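PDB 3GC6: ecto-NAD+ glycohydrolase (CD38 molecule) from Bos taurus, which is a cell-surface glycoprotein of the ADP-ribosyl cyclase (CD38) family, with a disulfide-rich fold that pairs a largely helical part with a parallel beta-sheet. Local coordinates for residues 119-124 with 128-133. The protein carries 1 engineered substitution. Residues are numbered along the deposited sequence; the frame is centred on the assembly and turned at random. Where two conformers were deposited one is given.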
ATOM      1  N   ARG A 119      -0.861 -15.458  18.425  0.50  3.96           N
ATOM      2  CA  ARG A 119      -0.912 -16.914  18.503  0.50  4.25           C
ATOM      3  C   ARG A 119      -1.911 -17.395  17.467  0.50  4.01           C
ATOM      4  O   ARG A 119      -2.911 -16.730  17.206  0.50  4.00           O
ATOM      5  CB  ARG A 119      -1.380 -17.344  19.899  0.50  4.47           C
ATOM      6  CG  ARG A 119      -0.511 -16.820  21.033  0.50  5.50           C
ATOM      7  CD  ARG A 119       0.894 -17.357  20.891  0.50  6.64           C
ATOM      8  NE  ARG A 119       1.795 -16.952  21.966  0.50  7.78           N
ATOM      9  CZ  ARG A 119       1.923 -17.602  23.116  0.50  8.65           C
ATOM     10  NH1 ARG A 119       1.197 -18.692  23.350  0.50  9.01           N
ATOM     11  NH2 ARG A 119       2.778 -17.164  24.034  0.50  9.01           N
ATOM     12  N   TRP A 120      -1.643 -18.552  16.865  1.00  3.99           N
ATOM     13  CA  TRP A 120      -2.629 -19.125  15.986  1.00  3.77           C
ATOM     14  C   TRP A 120      -2.412 -20.593  15.782  1.00  3.80           C
ATOM     15  O   TRP A 120      -1.287 -21.106  15.867  1.00  3.94           O
ATOM     16  CB  TRP A 120      -2.619 -18.417  14.633  1.00  3.61           C
ATOM     17  CG  TRP A 120      -1.293 -18.565  13.847  1.00  3.19           C
ATOM     18  CD1 TRP A 120      -0.991 -19.508  12.920  1.00  3.49           C
ATOM     19  CD2 TRP A 120      -0.132 -17.724  13.959  1.00  3.53           C
ATOM     20  NE1 TRP A 120       0.290 -19.316  12.416  1.00  3.94           N
ATOM     21  CE2 TRP A 120       0.836 -18.222  13.047  1.00  3.41           C
ATOM     22  CE3 TRP A 120       0.188 -16.613  14.743  1.00  3.91           C
ATOM     23  CZ2 TRP A 120       2.083 -17.637  12.890  1.00  3.29           C
ATOM     24  CZ3 TRP A 120       1.426 -16.018  14.577  1.00  3.94           C
ATOM     25  CH2 TRP A 120       2.354 -16.527  13.653  1.00  3.43           C
ATOM     26  N   CYS A 121      -3.524 -21.263  15.548  1.00  3.66           N
ATOM     27  CA  CYS A 121      -3.521 -22.669  15.134  1.00  3.65           C
ATOM     28  C   CYS A 121      -4.924 -22.994  14.630  1.00  3.84           C
ATOM     29  O   CYS A 121      -5.885 -22.270  14.944  1.00  3.89           O
ATOM     30  CB  CYS A 121      -3.093 -23.599  16.287  1.00  3.99           C
ATOM     31  SG  CYS A 121      -4.265 -23.698  17.721  1.00  4.90           S
ATOM     32  N   GLY A 122      -5.029 -24.074  13.862  1.00  4.14           N
ATOM     33  CA  GLY A 122      -6.317 -24.534  13.363  1.00  4.27           C
ATOM     34  C   GLY A 122      -6.683 -25.894  13.923  1.00  4.47           C
ATOM     35  O   GLY A 122      -6.057 -26.394  14.859  1.00  4.56           O
ATOM     36  N   GLU A 123      -7.689 -26.509  13.307  1.00  4.95           N
ATOM     37  CA  GLU A 123      -8.234 -27.767  13.803  1.00  5.29           C
ATOM     38  C   GLU A 123      -8.695 -28.519  12.549  1.00  5.53           C
ATOM     39  O   GLU A 123      -9.348 -27.934  11.705  1.00  5.51           O
ATOM     40  CB  GLU A 123      -9.412 -27.450  14.732  1.00  5.50           C
ATOM     41  CG  GLU A 123     -10.298 -28.648  15.078  1.00  6.45           C
ATOM     42  CD  GLU A 123      -9.730 -29.546  16.150  1.00  7.40           C
ATOM     43  OE1 GLU A 123      -8.564 -29.379  16.586  1.00  7.10           O
ATOM     44  OE2 GLU A 123     -10.474 -30.459  16.567  1.00  7.79           O
ATOM     45  N   PRO A 124      -8.336 -29.796  12.411  1.00  5.99           N
ATOM     46  CA  PRO A 124      -8.764 -30.517  11.196  1.00  6.24           C
ATOM     47  C   PRO A 124     -10.296 -30.546  11.107  1.00  6.57           C
ATOM     48  O   PRO A 124     -10.975 -30.694  12.117  1.00  6.54           O
ATOM     49  CB  PRO A 124      -8.183 -31.915  11.388  1.00  6.73           C
ATOM     50  CG  PRO A 124      -6.960 -31.680  12.261  1.00  6.26           C
ATOM     51  CD  PRO A 124      -7.391 -30.575  13.222  1.00  5.99           C
ATOM     52  N   ASP A 128     -12.013 -22.533  11.059  1.00  6.23           N
ATOM     53  CA  ASP A 128     -11.746 -21.469  12.016  1.00  6.23           C
ATOM     54  C   ASP A 128     -10.452 -21.680  12.801  1.00  5.51           C
ATOM     55  O   ASP A 128      -9.936 -22.784  12.880  1.00  5.58           O
ATOM     56  CB  ASP A 128     -12.864 -21.417  13.046  1.00  6.68           C
ATOM     57  CG  ASP A 128     -14.161 -20.931  12.473  1.00  8.33           C
ATOM     58  OD1 ASP A 128     -14.152 -19.889  11.788  1.00  9.93           O
ATOM     59  OD2 ASP A 128     -15.175 -21.592  12.746  1.00  9.82           O
ATOM     60  N   LEU A 129      -9.944 -20.604  13.387  1.00  5.01           N
ATOM     61  CA  LEU A 129      -8.860 -20.758  14.348  1.00  4.94           C
ATOM     62  C   LEU A 129      -9.351 -21.476  15.589  1.00  5.00           C
ATOM     63  O   LEU A 129     -10.523 -21.391  15.932  1.00  5.69           O
ATOM     64  CB  LEU A 129      -8.263 -19.403  14.727  1.00  5.24           C
ATOM     65  CG  LEU A 129      -7.352 -18.780  13.633  1.00  5.03           C
ATOM     66  CD1 LEU A 129      -8.186 -17.939  12.661  1.00  6.55           C
ATOM     67  CD2 LEU A 129      -6.287 -17.905  14.250  1.00  5.55           C
ATOM     68  N   ASN A 130      -8.469 -22.194  16.250  1.00  4.44           N
ATOM     69  CA  ASN A 130      -8.781 -22.739  17.556  1.00  4.19           C
ATOM     70  C   ASN A 130      -8.401 -21.678  18.592  1.00  4.02           C
ATOM     71  O   ASN A 130      -7.229 -21.448  18.865  1.00  4.01           O
ATOM     72  CB  ASN A 130      -7.997 -24.036  17.791  1.00  3.74           C
ATOM     73  CG  ASN A 130      -8.291 -24.680  19.141  1.00  4.36           C
ATOM     74  OD1 ASN A 130      -8.818 -24.037  20.058  1.00  4.34           O
ATOM     75  ND2 ASN A 130      -7.953 -25.947  19.264  1.00  3.98           N
ATOM     76  N   ILE A 131      -9.423 -21.024  19.158  1.00  4.33           N
ATOM     77  CA  ILE A 131      -9.197 -19.953  20.118  1.00  4.49           C
ATOM     78  C   ILE A 131      -9.129 -20.467  21.567  1.00  4.53           C
ATOM     79  O   ILE A 131      -9.049 -19.664  22.510  1.00  4.73           O
ATOM     80  CB  ILE A 131     -10.304 -18.858  20.023  1.00  4.53           C
ATOM     81  CG1 ILE A 131     -11.685 -19.473  20.328  1.00  4.59           C
ATOM     82  CG2 ILE A 131     -10.281 -18.201  18.657  1.00  4.85           C
ATOM     83  CD1 ILE A 131     -12.881 -18.486  20.256  1.00  4.63           C
ATOM     84  N   TRP A 132      -9.103 -21.782  21.725  1.00  4.47           N
ATOM     85  CA  TRP A 132      -9.125 -22.385  23.066  1.00  4.40           C
ATOM     86  C   TRP A 132      -7.769 -22.856  23.531  1.00  4.42           C
ATOM     87  O   TRP A 132      -7.397 -22.624  24.673  1.00  4.40           O
ATOM     88  CB  TRP A 132     -10.128 -23.544  23.096  1.00  4.59           C
ATOM     89  CG  TRP A 132     -11.434 -23.088  22.547  1.00  4.56           C
ATOM     90  CD1 TRP A 132     -11.982 -23.400  21.325  1.00  5.47           C
ATOM     91  CD2 TRP A 132     -12.335 -22.173  23.171  1.00  5.59           C
ATOM     92  NE1 TRP A 132     -13.191 -22.752  21.174  1.00  5.93           N
ATOM     93  CE2 TRP A 132     -13.418 -21.983  22.282  1.00  5.25           C
ATOM     94  CE3 TRP A 132     -12.322 -21.483  24.388  1.00  5.86           C
ATOM     95  CZ2 TRP A 132     -14.499 -21.143  22.578  1.00  5.21           C
ATOM     96  CZ3 TRP A 132     -13.398 -20.637  24.683  1.00  6.77           C
ATOM     97  CH2 TRP A 132     -14.484 -20.505  23.784  1.00  5.49           C
ATOM     98  N   SER A 133      -7.048 -23.582  22.672  1.00  4.02           N
ATOM     99  CA  SER A 133      -5.683 -23.976  23.021  1.00  3.99           C
ATOM    100  C   SER A 133      -4.942 -24.192  21.722  1.00  3.82           C
ATOM    101  O   SER A 133      -5.570 -24.458  20.699  1.00  4.11           O
ATOM    102  CB  SER A 133      -5.641 -25.259  23.880  1.00  4.18           C
ATOM    103  OG  SER A 133      -5.982 -26.446  23.151  1.00  4.09           O
TER
HETATM  104  O   HOH W   1      -6.539 -27.621  17.292  1.00  4.75           O
HETATM  105  O   HOH W   2      -8.893 -24.830  11.350  1.00  4.69           O
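Gly122 and Leu129 bring the two backbones to 4.7 Å between their CA atoms, where a single direct backbone hydrogen bond, Asn130 N to Cys121 O at 2.9 Å, joins 119-124 to 128-133. Both segments belong to the irregular loop that runs from helix 110-115 to strand 133-134, and the contact illustrates how a long loop of the ADP-ribosyl cyclase fold can be closed without regular structure, by a disulfide, an Asx turn and ordered water. Cys121 forms the disulfide with Cys134. Cys121 SG sits between the backbone N and the carbonyl carbon (chi1 67°), a rotation that carries the sulfur alongside Asn130, 3.7 Å from Asn130 CB, and to within 3.3 Å of Ser133 O.

Asn130 works with both ends of its amide. With CG anti to the backbone N (chi1 -179°), Asn130 OD1 reaches forward to the chain that follows and takes two N-H groups: it accepts Trp132 N at 2.8 Å, which makes the Asx turn, and Ser133 N, which approaches from above the carbonyl plane. ND2 faces the other way, giving hydrogen bonds to Leu8 O and to a water that also donates to Gly122 O and Glu123 OE1. That carboxylate oxygen is paired with Arg10 as well, so the N-terminal loop is drawn into the same polar cluster. A second water links Glu123 N to Asp128 O.

The apolar side is slighter. The indole of Trp120 turns away to meet Phe55 and bond Tyr68, while Leu129 also touches helices 20-35 and 44-55. Between the two segments it is the stem of Trp120 that Leu129 meets, with the methyl Leu129 CD2 lying 3.7 Å from Trp120 CB.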